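Local atomic coordinates of putative hyaluronoglucosaminidase (Clostridium perfringens, PDB entry 6PWI), a protein that probably hydrolyses N-acetylhexosamine-containing glycans as a family 84 glycoside hydrolase, this chain holding its N-terminal, catalytic and helical regions. Residues Glu468-Phe473 with Ser544-Trp549; Asp528-Phe533 with Asp551-Leu556. One frame throughout, in Å; residues are numbered along the deposited sequence.

How the interactions relate
From the N terminus, the chain passes through a mixed sheet and a closed eight-stranded parallel barrel before reaching helix 467-475, where interaction 1 begins. It runs on through helix 496-507 into helix 513-536, which supplies residues 528-533, and then turns back along helix 540-572, which holds residues 544-549 and 551-556. Interaction 1 closes a long, largely helical excursion of 70 residues, and interaction 2 a short helical hairpin. Their segments alternate, so the two closures cross instead of nesting. F473 joins them by touching residues of helix 513-536. Interaction 1 ties helix 467-475, after the barrel, to helix 540-572, and interaction 2 pairs two helices within the C-terminal bundle.

Interaction 1. Residues Glu468-Phe473 with Ser544-Trp549; sequences EELYTF and SEIKGW. With EDO (1,2-ethanediol), chain E.
I546 reaches helix 467-475 with the end of its longer branch alone: CD1 lies 4.0 Å from CD2 of F473 and 4.2 Å from CD1 of L470. The isoleucine chain meets the phenylalanine side chain at about a right angle and approaches the ring obliquely, while against L470 it runs aslant. With CG1 set between the backbone N and the carbonyl carbon (chi1 70°) and CD1 extended beyond it (chi2 167°), the methyl projects away from helix 540-572. The F473 ring also lies over its own helix, with the carbonyl O of E469 above the ring centre, and F533 of helix 513-536 meets it edge-to-face. All three touching residues are buried, and no hydrogen bond crosses between the segments. Polar groups find partners elsewhere: E469 forms a salt bridge with K536, and E545 takes backbone N-H groups of Q430 and A431. At the far end of 468-473, a 1,2-ethanediol, probably from the crystallisation liquor, donates a hydrogen bond from O1 to OE2 of E468 (3.1 Å). The sparse apolar contact belongs to a helix-helix interface, where the short helix 467-475, following the barrel, meets the long helix 540-572 of the C-terminal helical bundle.

Interaction 2. Residues Asp528-Phe533 with Asp551-Leu556; sequences DATNNF and DSLRDL
T530 and R554 mark the closest backbone approach, their CA atoms 5.6 Å apart, where helices 513-536 and 540-572 run roughly antiparallel. The axes of the two short segments come within 9.2 Å at a signed crossing angle of -142°. T530 lies against the root of the arginine, its OG1 3.4 Å from CB of R554, while the hydroxyl is hydrogen-bonded to the carbonyl O of L527. On its other branch, CG2 touches CD2 of L553 at 3.9 Å, on the side of the interface that F473 of helix 467-475 also covers. These two helices are consecutive in the chain and form an antiparallel alpha-hairpin within the C-terminal helical bundle, with the arginine spanning the interface. Its chain leaves extended, then bends at chi3 (-48°), which turns the guanidinium along the neighbouring helix. NH1 gives a hydrogen bond to the carbonyl O of T530 (2.8 Å), arriving from above the carbonyl plane. NE bonds OD1 of N531 at 2.9 Å, less straight at 131°, the amide and guanidinium planes nearly parallel but offset, so that each bonding atom lies off the other group's plane. NH2, the third nitrogen held, forms a salt bridge within 551-556, meeting OD1 of D551 on its anti side at 2.9 Å and nearly in the guanidinium plane, which should restrain the rotation of the group. OD2 of D551 forms a salt bridge with K547.

Interaction 1. Residues Glu468-Phe473 with Ser544-Trp549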
loop_
_atom_site.group_PDB
_atom_site.type_symbol
_atom_site.label_atom_id
_atom_site.label_comp_id
_atom_site.label_asym_id
_atom_site.label_seq_id
_atom_site.Cartn_x
_atom_site.Cartn_y
_atom_site.Cartn_z
ATOM N N GLU A 468 17.202 7.545 4.904
ATOM C CA GLU A 468 18.112 6.629 5.570
ATOM C C GLU A 468 17.587 6.340 6.975
ATOM O O GLU A 468 17.538 5.187 7.402
ATOM C CB GLU A 468 19.541 7.178 5.576
ATOM C CG GLU A 468 20.226 7.172 4.215
ATOM C CD GLU A 468 20.299 5.843 3.463
ATOM O OE1 GLU A 468 20.099 4.766 4.090
ATOM O OE2 GLU A 468 20.568 5.881 2.233
ATOM N N GLU A 469 17.153 7.396 7.669
ATOM C CA GLU A 469 16.663 7.269 9.031
ATOM C C GLU A 469 15.414 6.384 9.084
ATOM O O GLU A 469 15.319 5.494 9.930
ATOM C CB GLU A 469 16.392 8.645 9.643
ATOM C CG GLU A 469 17.648 9.439 9.961
ATOM C CD GLU A 469 18.307 10.145 8.785
ATOM O OE1 GLU A 469 17.709 10.151 7.680
ATOM O OE2 GLU A 469 19.426 10.686 8.970
ATOM N N LEU A 470 14.449 6.629 8.186
ATOM C CA LEU A 470 13.195 5.892 8.255
ATOM C C LEU A 470 13.420 4.439 7.848
ATOM O O LEU A 470 12.788 3.543 8.401
ATOM C CB LEU A 470 12.128 6.562 7.388
ATOM C CG LEU A 470 10.770 5.862 7.399
ATOM C CD1 LEU A 470 10.160 5.866 8.800
ATOM C CD2 LEU A 470 9.827 6.488 6.380
ATOM N N TYR A 471 14.328 4.220 6.889
ATOM C CA TYR A 471 14.783 2.883 6.543
ATOM C C TYR A 471 15.405 2.194 7.762
ATOM O O TYR A 471 15.107 1.033 8.024
ATOM C CB TYR A 471 15.726 2.934 5.336
ATOM C CG TYR A 471 16.176 1.595 4.802
ATOM C CD1 TYR A 471 15.332 0.496 4.810
ATOM C CD2 TYR A 471 17.440 1.435 4.252
ATOM C CE1 TYR A 471 15.732 -0.730 4.303
ATOM C CE2 TYR A 471 17.864 0.214 3.750
ATOM C CZ TYR A 471 17.004 -0.872 3.773
ATOM O OH TYR A 471 17.399 -2.081 3.271
ATOM N N THR A 472 16.262 2.909 8.510
ATOM C CA THR A 472 16.820 2.393 9.753
ATOM C C THR A 472 15.706 1.932 10.695
ATOM O O THR A 472 15.788 0.828 11.235
ATOM C CB THR A 472 17.735 3.412 10.445
ATOM O OG1 THR A 472 18.900 3.611 9.644
ATOM C CG2 THR A 472 18.148 2.978 11.832
ATOM N N PHE A 473 14.664 2.757 10.887
ATOM C CA PHE A 473 13.570 2.356 11.765
ATOM C C PHE A 473 12.861 1.109 11.231
ATOM O O PHE A 473 12.474 0.236 12.012
ATOM C CB PHE A 473 12.538 3.467 11.982
ATOM C CG PHE A 473 13.081 4.793 12.452
ATOM C CD1 PHE A 473 14.244 4.868 13.204
ATOM C CD2 PHE A 473 12.406 5.969 12.160
ATOM C CE1 PHE A 473 14.737 6.094 13.625
ATOM C CE2 PHE A 473 12.892 7.195 12.587
ATOM C CZ PHE A 473 14.058 7.255 13.320
ATOM N N SER A 544 4.657 12.602 14.371
ATOM C CA SER A 544 3.884 12.461 15.597
ATOM C C SER A 544 3.332 11.042 15.731
ATOM O O SER A 544 3.183 10.532 16.836
ATOM C CB SER A 544 2.800 13.501 15.698
ATOM O OG SER A 544 1.739 13.200 14.814
ATOM N N GLU A 545 3.075 10.401 14.588
ATOM C CA GLU A 545 2.557 9.048 14.533
ATOM C C GLU A 545 3.559 8.053 15.121
ATOM O O GLU A 545 3.176 7.179 15.899
ATOM C CB GLU A 545 2.343 8.689 13.070
ATOM C CG GLU A 545 1.052 7.961 12.797
ATOM C CD GLU A 545 0.854 7.742 11.305
ATOM O OE1 GLU A 545 0.054 8.501 10.685
ATOM O OE2 GLU A 545 1.511 6.819 10.764
ATOM N N ILE A 546 4.835 8.164 14.729
ATOM C CA ILE A 546 5.808 7.118 15.023
ATOM C C ILE A 546 6.690 7.460 16.229
ATOM O O ILE A 546 7.485 6.622 16.645
ATOM C CB ILE A 546 6.639 6.750 13.777
ATOM C CG1 ILE A 546 7.604 7.865 13.377
ATOM C CG2 ILE A 546 5.743 6.326 12.621
ATOM C CD1 ILE A 546 8.646 7.428 12.376
ATOM N N LYS A 547 6.516 8.658 16.808
ATOM C CA LYS A 547 7.404 9.214 17.824
ATOM C C LYS A 547 7.686 8.227 18.962
ATOM O O LYS A 547 8.842 8.059 19.360
ATOM C CB LYS A 547 6.827 10.515 18.390
ATOM C CG LYS A 547 7.795 11.353 19.213
ATOM C CD LYS A 547 7.122 12.431 20.047
ATOM C CE LYS A 547 8.077 13.181 20.952
ATOM N NZ LYS A 547 8.656 12.282 21.975
ATOM N N GLY A 548 6.629 7.604 19.500
ATOM C CA GLY A 548 6.740 6.675 20.616
ATOM C C GLY A 548 7.654 5.490 20.301
ATOM O O GLY A 548 8.381 5.019 21.171
ATOM N N TRP A 549 7.618 5.024 19.046
ATOM C CA TRP A 549 8.447 3.918 18.596
ATOM C C TRP A 549 9.902 4.358 18.473
ATOM O O TRP A 549 10.810 3.599 18.800
ATOM C CB TRP A 549 7.906 3.328 17.292
ATOM C CG TRP A 549 6.733 2.425 17.516
ATOM C CD1 TRP A 549 6.766 1.081 17.759
ATOM C CD2 TRP A 549 5.343 2.798 17.538
ATOM N NE1 TRP A 549 5.496 0.593 17.917
ATOM C CE2 TRP A 549 4.601 1.621 17.785
ATOM C CE3 TRP A 549 4.651 4.002 17.352
ATOM C CZ2 TRP A 549 3.208 1.619 17.864
ATOM C CZ3 TRP A 549 3.274 4.000 17.429
ATOM C CH2 TRP A 549 2.564 2.823 17.681
HETATM C C1 EDO E . 17.584 3.508 0.983
HETATM O O1 EDO E . 18.904 3.864 0.634
HETATM C C2 EDO E . 16.909 4.548 1.785
HETATM O O2 EDO E . 17.014 5.810 1.173
#

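Interaction 2. Residues Asp528-Phe533 with Asp551-Leu556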
loop_
_atom_site.group_PDB
_atom_site.type_symbol
_atom_site.label_atom_id
_atom_site.label_comp_id
_atom_site.label_asym_id
_atom_site.label_seq_id
_atom_site.Cartn_x
_atom_site.Cartn_y
_atom_site.Cartn_z
ATOM N N ASP A 528 21.771 7.507 16.082
ATOM C CA ASP A 528 21.838 8.749 15.327
ATOM C C ASP A 528 20.543 8.961 14.543
ATOM O O ASP A 528 20.033 10.078 14.468
ATOM C CB ASP A 528 23.075 8.799 14.424
ATOM C CG ASP A 528 24.376 9.037 15.181
ATOM O OD1 ASP A 528 24.321 9.605 16.299
ATOM O OD2 ASP A 528 25.440 8.654 14.646
ATOM N N ALA A 529 20.024 7.873 13.966
ATOM C CA ALA A 529 18.785 7.924 13.213
ATOM C C ALA A 529 17.645 8.416 14.106
ATOM O O ALA A 529 16.839 9.238 13.683
ATOM C CB ALA A 529 18.500 6.567 12.610
ATOM N N THR A 530 17.596 7.933 15.350
ATOM C CA THR A 530 16.517 8.291 16.255
ATOM C C THR A 530 16.669 9.732 16.741
ATOM O O THR A 530 15.716 10.303 17.272
ATOM C CB THR A 530 16.421 7.338 17.456
ATOM O OG1 THR A 530 17.536 7.571 18.319
ATOM C CG2 THR A 530 16.306 5.878 17.072
ATOM N N ASN A 531 17.868 10.306 16.575
ATOM C CA ASN A 531 18.142 11.652 17.059
ATOM C C ASN A 531 18.040 12.681 15.931
ATOM O O ASN A 531 17.793 13.855 16.191
ATOM C CB ASN A 531 19.462 11.743 17.833
ATOM C CG ASN A 531 19.403 11.131 19.219
ATOM O OD1 ASN A 531 18.367 11.151 19.882
ATOM N ND2 ASN A 531 20.513 10.578 19.666
ATOM N N ASN A 532 18.204 12.245 14.679
ATOM C CA ASN A 532 18.267 13.180 13.566
ATOM C C ASN A 532 16.939 13.247 12.822
ATOM O O ASN A 532 16.729 14.161 12.023
ATOM C CB ASN A 532 19.381 12.826 12.574
ATOM C CG ASN A 532 20.759 12.934 13.186
ATOM O OD1 ASN A 532 20.999 13.811 14.008
ATOM N ND2 ASN A 532 21.662 12.048 12.798
ATOM N N PHE A 533 16.056 12.275 13.078
ATOM C CA PHE A 533 14.879 12.098 12.241
ATOM C C PHE A 533 13.970 13.325 12.305
ATOM O O PHE A 533 13.620 13.873 11.257
ATOM C CB PHE A 533 14.139 10.806 12.584
ATOM C CG PHE A 533 12.804 10.666 11.900
ATOM C CD1 PHE A 533 12.725 10.347 10.551
ATOM C CD2 PHE A 533 11.624 10.848 12.604
ATOM C CE1 PHE A 533 11.494 10.211 9.922
ATOM C CE2 PHE A 533 10.396 10.717 11.971
ATOM C CZ PHE A 533 10.331 10.401 10.632
ATOM N N ASP A 551 11.191 6.746 20.213
ATOM C CA ASP A 551 11.585 6.964 21.596
ATOM C C ASP A 551 12.019 5.637 22.219
ATOM O O ASP A 551 13.036 5.561 22.910
ATOM C CB ASP A 551 10.461 7.623 22.402
ATOM C CG ASP A 551 10.220 9.088 22.059
ATOM O OD1 ASP A 551 11.154 9.739 21.538
ATOM O OD2 ASP A 551 9.091 9.579 22.319
ATOM N N SER A 552 11.245 4.582 21.952
ATOM C CA SER A 552 11.552 3.272 22.495
ATOM C C SER A 552 12.857 2.758 21.892
ATOM O O SER A 552 13.717 2.255 22.611
ATOM C CB SER A 552 10.405 2.326 22.281
ATOM O OG SER A 552 10.646 1.096 22.935
ATOM N N LEU A 553 13.015 2.936 20.577
ATOM C CA LEU A 553 14.198 2.457 19.881
ATOM C C LEU A 553 15.445 3.226 20.325
ATOM O O LEU A 553 16.529 2.642 20.403
ATOM C CB LEU A 553 13.995 2.561 18.368
ATOM C CG LEU A 553 15.164 2.062 17.525
ATOM C CD1 LEU A 553 15.373 0.568 17.708
ATOM C CD2 LEU A 553 14.961 2.402 16.057
ATOM N N ARG A 554 15.299 4.530 20.593
ATOM C CA ARG A 554 16.426 5.321 21.057
ATOM C C ARG A 554 16.972 4.714 22.350
ATOM O O ARG A 554 18.175 4.494 22.480
ATOM C CB ARG A 554 16.035 6.790 21.248
ATOM C CG ARG A 554 17.157 7.668 21.788
ATOM C CD ARG A 554 16.790 9.122 22.020
ATOM N NE ARG A 554 16.099 9.691 20.869
ATOM C CZ ARG A 554 14.783 9.905 20.801
ATOM N NH1 ARG A 554 14.251 10.415 19.701
ATOM N NH2 ARG A 554 14.006 9.607 21.830
ATOM N N ASP A 555 16.062 4.406 23.277
ATOM C CA ASP A 555 16.410 3.807 24.554
ATOM C C ASP A 555 17.065 2.436 24.356
ATOM O O ASP A 555 18.041 2.129 25.044
ATOM C CB ASP A 555 15.209 3.800 25.502
ATOM C CG ASP A 555 14.655 5.191 25.783
ATOM O OD1 ASP A 555 15.407 6.185 25.606
ATOM O OD2 ASP A 555 13.472 5.282 26.182
ATOM N N LEU A 556 16.541 1.623 23.418
ATOM C CA LEU A 556 17.130 0.321 23.137
ATOM C C LEU A 556 18.574 0.502 22.676
ATOM O O LEU A 556 19.448 -0.246 23.101
ATOM C CB LEU A 556 16.340 -0.442 22.065
ATOM C CG LEU A 556 14.964 -1.005 22.424
ATOM C CD1 LEU A 556 14.459 -1.863 21.277
ATOM C CD2 LEU A 556 14.969 -1.808 23.715
#